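Local coordinates for F5/8 type C domain protein (Bacteroides ovatus, PDB 4ZRX) that is a putative alpha-L-fucosidase, probably hydrolysing alpha-L-fucosides with a TIM-barrel domain and carrying an F5/8 type C domain that may help bind sugars, at residues P487-L492 with F560-A565; Y518-S523 with K530-S535. One frame throughout, in Å; residues are numbered along the deposited sequence.

Both contacts lie in the F5/8 type C part of the chain, far from its centre. From the N terminus, strand 488-492 comes first; the chain then runs through 495-503 in another sheet before returning as strand 517-523. A short turn leads to strand 530-532, and interaction 2 closes this beta hairpin. After strands 548-552 and 555-558 the chain arrives at 560-565, where interaction 1 closes the long loop back to 487-492, with the hairpin nested inside it. The two contacts, about 10 Å apart between centres, tie together four adjacent strands of one five-stranded antiparallel sheet, ordered 488-492, 560-566, 517-523, 530-532; backbone bonds such as Lys562 with Phe521 make the central joint.

Interaction 1. Residues P487-L492 with F560-A565; sequences PLTIDL and FIKLEA. With EDO (1,2-ethanediol), chain E.
Phe560 lays its ring against Asp491, with CE2 3.5 Å from Asp491 CB and OD1 over one face of the ring. Ring and carboxylate planes stand 40° apart. With CG anti to the backbone N (chi1 175°), the Asp491 carboxylate also reaches its main polar partner, Arg559, in a salt bridge through OD1. Next along that face, Thr489 and Lys562 run side by side, Thr489 OG1 lying 3.7 Å from Lys562 CG. The threonine hydroxyl OG1 gives its proton to Pro487 O at 2.7 Å, approaching the carbonyl from above its plane. Lys562 bends at chi3, and its NZ makes a weak salt bridge with Glu564 OE2; the lysine also makes cation-pi contacts with Phe521 and Trp529. Pro487 covers the end of the row, its CB 3.7 Å from Glu564 CG.

Strands 488-492 and 560-566 are antiparallel neighbours in the five-stranded sheet of an F5/8 type C domain, a discoidin-type beta-sandwich. Ile490 and Ile561 form a hydrogen-bonded pair, Ile490 N to Ile561 O at 2.9 Å and Ile561 N to Ile490 O at 2.8 Å.

On the buried face Ile561 holds CG1 between its own backbone N and carbonyl carbon (chi1 62°), which brings CG1 against Ile490 CB while CG2 meets Leu492 CD1, Leu492 and Ile561 crossing at about a right angle. Ile580 and Val582 pack on Ile561 from strand 580-584. In place of a direct bond from Leu488 N to Leu563 O, an ethanediol, probably from the crystallisation liquor, bridges the strands: its O1 accepts from Leu488 N and donates to Leu563 O, and its O2 accepts from Ala565 N.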
loop_
_atom_site.group_PDB
_atom_site.type_symbol
_atom_site.label_atom_id
_atom_site.label_comp_id
_atom_site.label_asym_id
_atom_site.label_seq_id
_atom_site.Cartn_x
_atom_site.Cartn_y
_atom_site.Cartn_z
ATOM N N PRO A 487 -20.180 -13.338 34.106
ATOM C CA PRO A 487 -18.878 -13.847 33.701
ATOM C C PRO A 487 -18.930 -14.412 32.280
ATOM O O PRO A 487 -19.921 -15.058 31.864
ATOM C CB PRO A 487 -18.584 -14.970 34.733
ATOM C CG PRO A 487 -19.931 -15.279 35.421
ATOM C CD PRO A 487 -20.759 -14.038 35.273
ATOM N N LEU A 488 -17.884 -14.119 31.510
ATOM C CA LEU A 488 -17.797 -14.631 30.161
ATOM C C LEU A 488 -18.111 -16.127 30.155
ATOM O O LEU A 488 -17.407 -16.888 30.798
ATOM C CB LEU A 488 -16.395 -14.387 29.609
ATOM C CG LEU A 488 -16.237 -14.852 28.172
ATOM C CD1 LEU A 488 -17.192 -14.136 27.161
ATOM C CD2 LEU A 488 -14.791 -14.561 27.824
ATOM N N THR A 489 -19.178 -16.512 29.455
ATOM C CA THR A 489 -19.603 -17.891 29.336
ATOM C C THR A 489 -19.788 -18.241 27.867
ATOM O O THR A 489 -20.446 -17.498 27.103
ATOM C CB THR A 489 -20.934 -18.113 30.166
ATOM O OG1 THR A 489 -20.794 -17.615 31.510
ATOM C CG2 THR A 489 -21.335 -19.585 30.217
ATOM N N ILE A 490 -19.213 -19.361 27.469
ATOM C CA ILE A 490 -19.048 -19.700 26.065
ATOM C C ILE A 490 -19.449 -21.161 25.819
ATOM O O ILE A 490 -18.995 -22.061 26.505
ATOM C CB ILE A 490 -17.568 -19.519 25.599
ATOM C CG1 ILE A 490 -17.098 -18.066 25.754
ATOM C CG2 ILE A 490 -17.386 -20.007 24.145
ATOM C CD1 ILE A 490 -15.552 -17.910 25.755
ATOM N N ASP A 491 -20.307 -21.354 24.825
ATOM C CA ASP A 491 -20.637 -22.652 24.293
ATOM C C ASP A 491 -19.645 -22.906 23.165
ATOM O O ASP A 491 -19.677 -22.203 22.146
ATOM C CB ASP A 491 -22.099 -22.607 23.773
ATOM C CG ASP A 491 -22.540 -23.883 23.083
ATOM O OD1 ASP A 491 -21.710 -24.767 22.796
ATOM O OD2 ASP A 491 -23.754 -24.008 22.798
ATOM N N LEU A 492 -18.794 -23.903 23.316
ATOM C CA LEU A 492 -17.772 -24.172 22.294
ATOM C C LEU A 492 -18.298 -24.841 21.020
ATOM O O LEU A 492 -17.556 -24.944 20.044
ATOM C CB LEU A 492 -16.648 -25.022 22.889
ATOM C CG LEU A 492 -15.899 -24.388 24.075
ATOM C CD1 LEU A 492 -14.946 -25.416 24.695
ATOM C CD2 LEU A 492 -15.158 -23.144 23.671
ATOM N N PHE A 560 -19.334 -26.286 27.461
ATOM C CA PHE A 560 -19.391 -24.875 27.823
ATOM C C PHE A 560 -18.203 -24.573 28.718
ATOM O O PHE A 560 -17.763 -25.435 29.459
ATOM C CB PHE A 560 -20.683 -24.523 28.587
ATOM C CG PHE A 560 -21.967 -24.775 27.801
ATOM C CD1 PHE A 560 -22.515 -26.062 27.727
ATOM C CD2 PHE A 560 -22.663 -23.719 27.203
ATOM C CE1 PHE A 560 -23.721 -26.308 27.011
ATOM C CE2 PHE A 560 -23.879 -23.954 26.501
ATOM C CZ PHE A 560 -24.399 -25.253 26.407
ATOM N N ILE A 561 -17.677 -23.350 28.638
ATOM C CA ILE A 561 -16.642 -22.904 29.566
ATOM C C ILE A 561 -17.076 -21.587 30.128
ATOM O O ILE A 561 -17.867 -20.880 29.520
ATOM C CB ILE A 561 -15.237 -22.785 28.930
ATOM C CG1 ILE A 561 -15.217 -21.731 27.794
ATOM C CG2 ILE A 561 -14.810 -24.147 28.397
ATOM C CD1 ILE A 561 -13.830 -21.622 27.108
ATOM N N LYS A 562 -16.528 -21.244 31.272
ATOM C CA LYS A 562 -16.854 -20.005 31.970
ATOM C C LYS A 562 -15.627 -19.501 32.704
ATOM O O LYS A 562 -14.962 -20.270 33.405
ATOM C CB LYS A 562 -18.019 -20.220 32.972
ATOM C CG LYS A 562 -18.321 -19.019 33.870
ATOM C CD LYS A 562 -19.595 -19.191 34.704
ATOM C CE LYS A 562 -19.413 -20.258 35.745
ATOM N NZ LYS A 562 -20.552 -20.355 36.689
ATOM N N LEU A 563 -15.330 -18.214 32.569
ATOM C CA LEU A 563 -14.240 -17.584 33.320
ATOM C C LEU A 563 -14.816 -16.513 34.219
ATOM O O LEU A 563 -15.412 -15.559 33.704
ATOM C CB LEU A 563 -13.178 -16.970 32.376
ATOM C CG LEU A 563 -11.918 -16.410 33.058
ATOM C CD1 LEU A 563 -10.980 -17.528 33.555
ATOM C CD2 LEU A 563 -11.132 -15.444 32.158
ATOM N N GLU A 564 -14.666 -16.681 35.537
ATOM C CA GLU A 564 -14.967 -15.656 36.536
ATOM C C GLU A 564 -13.651 -14.988 36.890
ATOM O O GLU A 564 -12.695 -15.660 37.221
ATOM C CB GLU A 564 -15.635 -16.251 37.793
ATOM C CG GLU A 564 -17.041 -16.817 37.480
ATOM C CD GLU A 564 -17.812 -17.428 38.682
ATOM O OE1 GLU A 564 -17.314 -17.321 39.830
ATOM O OE2 GLU A 564 -18.921 -18.005 38.456
ATOM N N ALA A 565 -13.574 -13.666 36.800
ATOM C CA ALA A 565 -12.314 -12.997 37.082
ATOM C C ALA A 565 -12.459 -11.598 37.661
ATOM O O ALA A 565 -13.443 -10.873 37.367
ATOM C CB ALA A 565 -11.441 -12.976 35.813
HETATM C C1 EDO E . -14.924 -12.008 33.593
HETATM O O1 EDO E . -15.610 -12.998 32.819
HETATM C C2 EDO E . -15.783 -11.495 34.746
HETATM O O2 EDO E . -16.074 -12.582 35.628
#

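Interaction 2. Residues Y518-S523 with K530-S535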
loop_
_atom_site.group_PDB
_atom_site.type_symbol
_atom_site.label_atom_id
_atom_site.label_comp_id
_atom_site.label_asym_id
_atom_site.label_seq_id
_atom_site.Cartn_x
_atom_site.Cartn_y
_atom_site.Cartn_z
ATOM N N TYR A 518 -8.700 -15.456 38.908
ATOM C CA TYR A 518 -9.733 -16.089 38.140
ATOM C C TYR A 518 -10.107 -17.453 38.674
ATOM O O TYR A 518 -9.353 -18.046 39.445
ATOM C CB TYR A 518 -9.286 -16.242 36.677
ATOM C CG TYR A 518 -8.215 -17.257 36.521
ATOM C CD1 TYR A 518 -8.523 -18.616 36.333
ATOM C CD2 TYR A 518 -6.888 -16.895 36.581
ATOM C CE1 TYR A 518 -7.508 -19.596 36.254
ATOM C CE2 TYR A 518 -5.883 -17.856 36.491
ATOM C CZ TYR A 518 -6.198 -19.196 36.319
ATOM O OH TYR A 518 -5.186 -20.127 36.217
ATOM N N GLN A 519 -11.292 -17.907 38.266
ATOM C CA GLN A 519 -11.712 -19.296 38.419
ATOM C C GLN A 519 -12.294 -19.706 37.080
ATOM O O GLN A 519 -13.069 -18.934 36.441
ATOM C CB GLN A 519 -12.767 -19.407 39.508
ATOM C CG GLN A 519 -12.220 -19.155 40.899
ATOM C CD GLN A 519 -13.270 -19.271 41.994
ATOM O OE1 GLN A 519 -13.502 -20.353 42.555
ATOM N NE2 GLN A 519 -13.884 -18.153 42.333
ATOM N N PHE A 520 -11.866 -20.854 36.605
ATOM C CA PHE A 520 -12.290 -21.350 35.321
ATOM C C PHE A 520 -13.182 -22.554 35.582
ATOM O O PHE A 520 -12.887 -23.373 36.483
ATOM C CB PHE A 520 -11.088 -21.759 34.521
ATOM C CG PHE A 520 -11.412 -22.161 33.127
ATOM C CD1 PHE A 520 -11.637 -21.185 32.139
ATOM C CD2 PHE A 520 -11.456 -23.492 32.772
ATOM C CE1 PHE A 520 -11.932 -21.565 30.842
ATOM C CE2 PHE A 520 -11.760 -23.893 31.478
ATOM C CZ PHE A 520 -11.953 -22.918 30.479
ATOM N N PHE A 521 -14.290 -22.624 34.847
ATOM C CA PHE A 521 -15.310 -23.650 35.057
ATOM C C PHE A 521 -15.674 -24.312 33.744
ATOM O O PHE A 521 -15.616 -23.680 32.670
ATOM C CB PHE A 521 -16.589 -23.053 35.647
ATOM C CG PHE A 521 -16.428 -22.334 36.947
ATOM C CD1 PHE A 521 -16.057 -21.000 36.988
ATOM C CD2 PHE A 521 -16.718 -22.971 38.157
ATOM C CE1 PHE A 521 -15.946 -20.313 38.193
ATOM C CE2 PHE A 521 -16.611 -22.290 39.381
ATOM C CZ PHE A 521 -16.242 -20.959 39.399
ATOM N N VAL A 522 -16.127 -25.568 33.830
ATOM C CA VAL A 522 -16.594 -26.276 32.649
ATOM C C VAL A 522 -17.978 -26.903 32.910
ATOM O O VAL A 522 -18.322 -27.147 34.045
ATOM C CB VAL A 522 -15.589 -27.334 32.175
ATOM C CG1 VAL A 522 -14.333 -26.661 31.688
ATOM C CG2 VAL A 522 -15.239 -28.363 33.292
ATOM N N SER A 523 -18.740 -27.113 31.842
ATOM C CA SER A 523 -20.052 -27.761 31.938
ATOM C C SER A 523 -20.368 -28.477 30.646
ATOM O O SER A 523 -19.932 -28.068 29.542
ATOM C CB SER A 523 -21.108 -26.708 32.183
ATOM O OG SER A 523 -22.385 -27.294 32.311
ATOM N N LYS A 530 -18.516 -27.139 37.079
ATOM C CA LYS A 530 -17.426 -27.655 37.870
ATOM C C LYS A 530 -16.205 -26.765 37.692
ATOM O O LYS A 530 -15.837 -26.407 36.533
ATOM C CB LYS A 530 -17.055 -29.070 37.439
ATOM C CG LYS A 530 -16.086 -29.675 38.453
ATOM C CD LYS A 530 -15.943 -31.142 38.357
ATOM C CE LYS A 530 -15.150 -31.626 39.570
ATOM N NZ LYS A 530 -14.125 -32.582 39.098
ATOM N N GLU A 531 -15.580 -26.410 38.811
ATOM C CA GLU A 531 -14.327 -25.666 38.755
ATOM C C GLU A 531 -13.184 -26.568 38.274
ATOM O O GLU A 531 -13.074 -27.746 38.646
ATOM C CB GLU A 531 -14.006 -25.032 40.101
ATOM C CG GLU A 531 -12.877 -24.005 40.007
ATOM C CD GLU A 531 -12.497 -23.389 41.344
ATOM O OE1 GLU A 531 -13.227 -23.610 42.328
ATOM O OE2 GLU A 531 -11.450 -22.691 41.417
ATOM N N VAL A 532 -12.319 -26.006 37.433
ATOM C CA VAL A 532 -11.128 -26.694 36.983
ATOM C C VAL A 532 -10.010 -26.180 37.869
ATOM O O VAL A 532 -9.794 -24.951 37.928
ATOM C CB VAL A 532 -10.793 -26.372 35.529
ATOM C CG1 VAL A 532 -9.560 -27.162 35.055
ATOM C CG2 VAL A 532 -11.974 -26.712 34.635
ATOM N N PRO A 533 -9.280 -27.102 38.551
ATOM C CA PRO A 533 -8.245 -26.606 39.435
ATOM C C PRO A 533 -7.145 -25.880 38.676
ATOM O O PRO A 533 -6.696 -26.348 37.608
ATOM C CB PRO A 533 -7.686 -27.885 40.081
ATOM C CG PRO A 533 -8.851 -28.776 40.134
ATOM C CD PRO A 533 -9.586 -28.532 38.837
ATOM N N ALA A 534 -6.712 -24.772 39.242
ATOM C CA ALA A 534 -5.666 -23.957 38.617
ATOM C C ALA A 534 -5.131 -23.013 39.684
ATOM O O ALA A 534 -5.733 -22.864 40.757
ATOM C CB ALA A 534 -6.256 -23.167 37.448
ATOM N N SER A 535 -4.036 -22.325 39.349
ATOM C CA SER A 535 -3.409 -21.418 40.304
ATOM C C SER A 535 -4.390 -20.277 40.683
ATOM O O SER A 535 -4.328 -19.752 41.791
ATOM C CB SER A 535 -2.095 -20.863 39.752
ATOM O OG SER A 535 -2.355 -19.746 38.904
HETATM O O HOH W 1 -2.721 -19.157 36.011
HETATM O O HOH W 2 -10.125 -22.382 38.446
#
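Val532 sets CG2 at the edge of the Phe520 ring, near its plane and 3.8 Å from Phe520 CD2; the same methyl lies 3.8 Å from Val522 CG1, and the two valines cross at about a right angle. CG2 of Val532 stands anti to its carbonyl carbon, the direction that lets one methyl serve both neighbours. Further along this face, Tyr518 brings OH to 3.4 Å from Ala534 CB. On the reverse face Phe521 lies obliquely against Glu531, Phe521 CE2 3.9 Å from Glu531 CB, ring and carboxylate planes 41° apart.

The backbones hold this register: Val532 N reaches Phe520 O at 2.9 Å in an almost straight bond (178°), and Val522 and Lys530 exchange a reciprocal pair. At Val532 direct pairing stops on one side: a water accepts from Phe520 N and donates to Val532 O (2.6 Å) and, at longer range, to Glu531 OE2.

A second shell fixes these groups. Phe501 stacks on Phe520 and Phe538 on Tyr518, Val556 supports both valines, and Trp529 touches Phe521. At the turn of this beta hairpin Ser523 OG is bound by the backbone of Asp525, Gly526 and Ser528. Past the water that stands in for a direct Phe520 N to Val532 O bond, Tyr518 pairs through its backbone with Gly536, and a second water joins Tyr518 OH to Ser535 OG, so solvent mediates part of the hairpin's polar pairing.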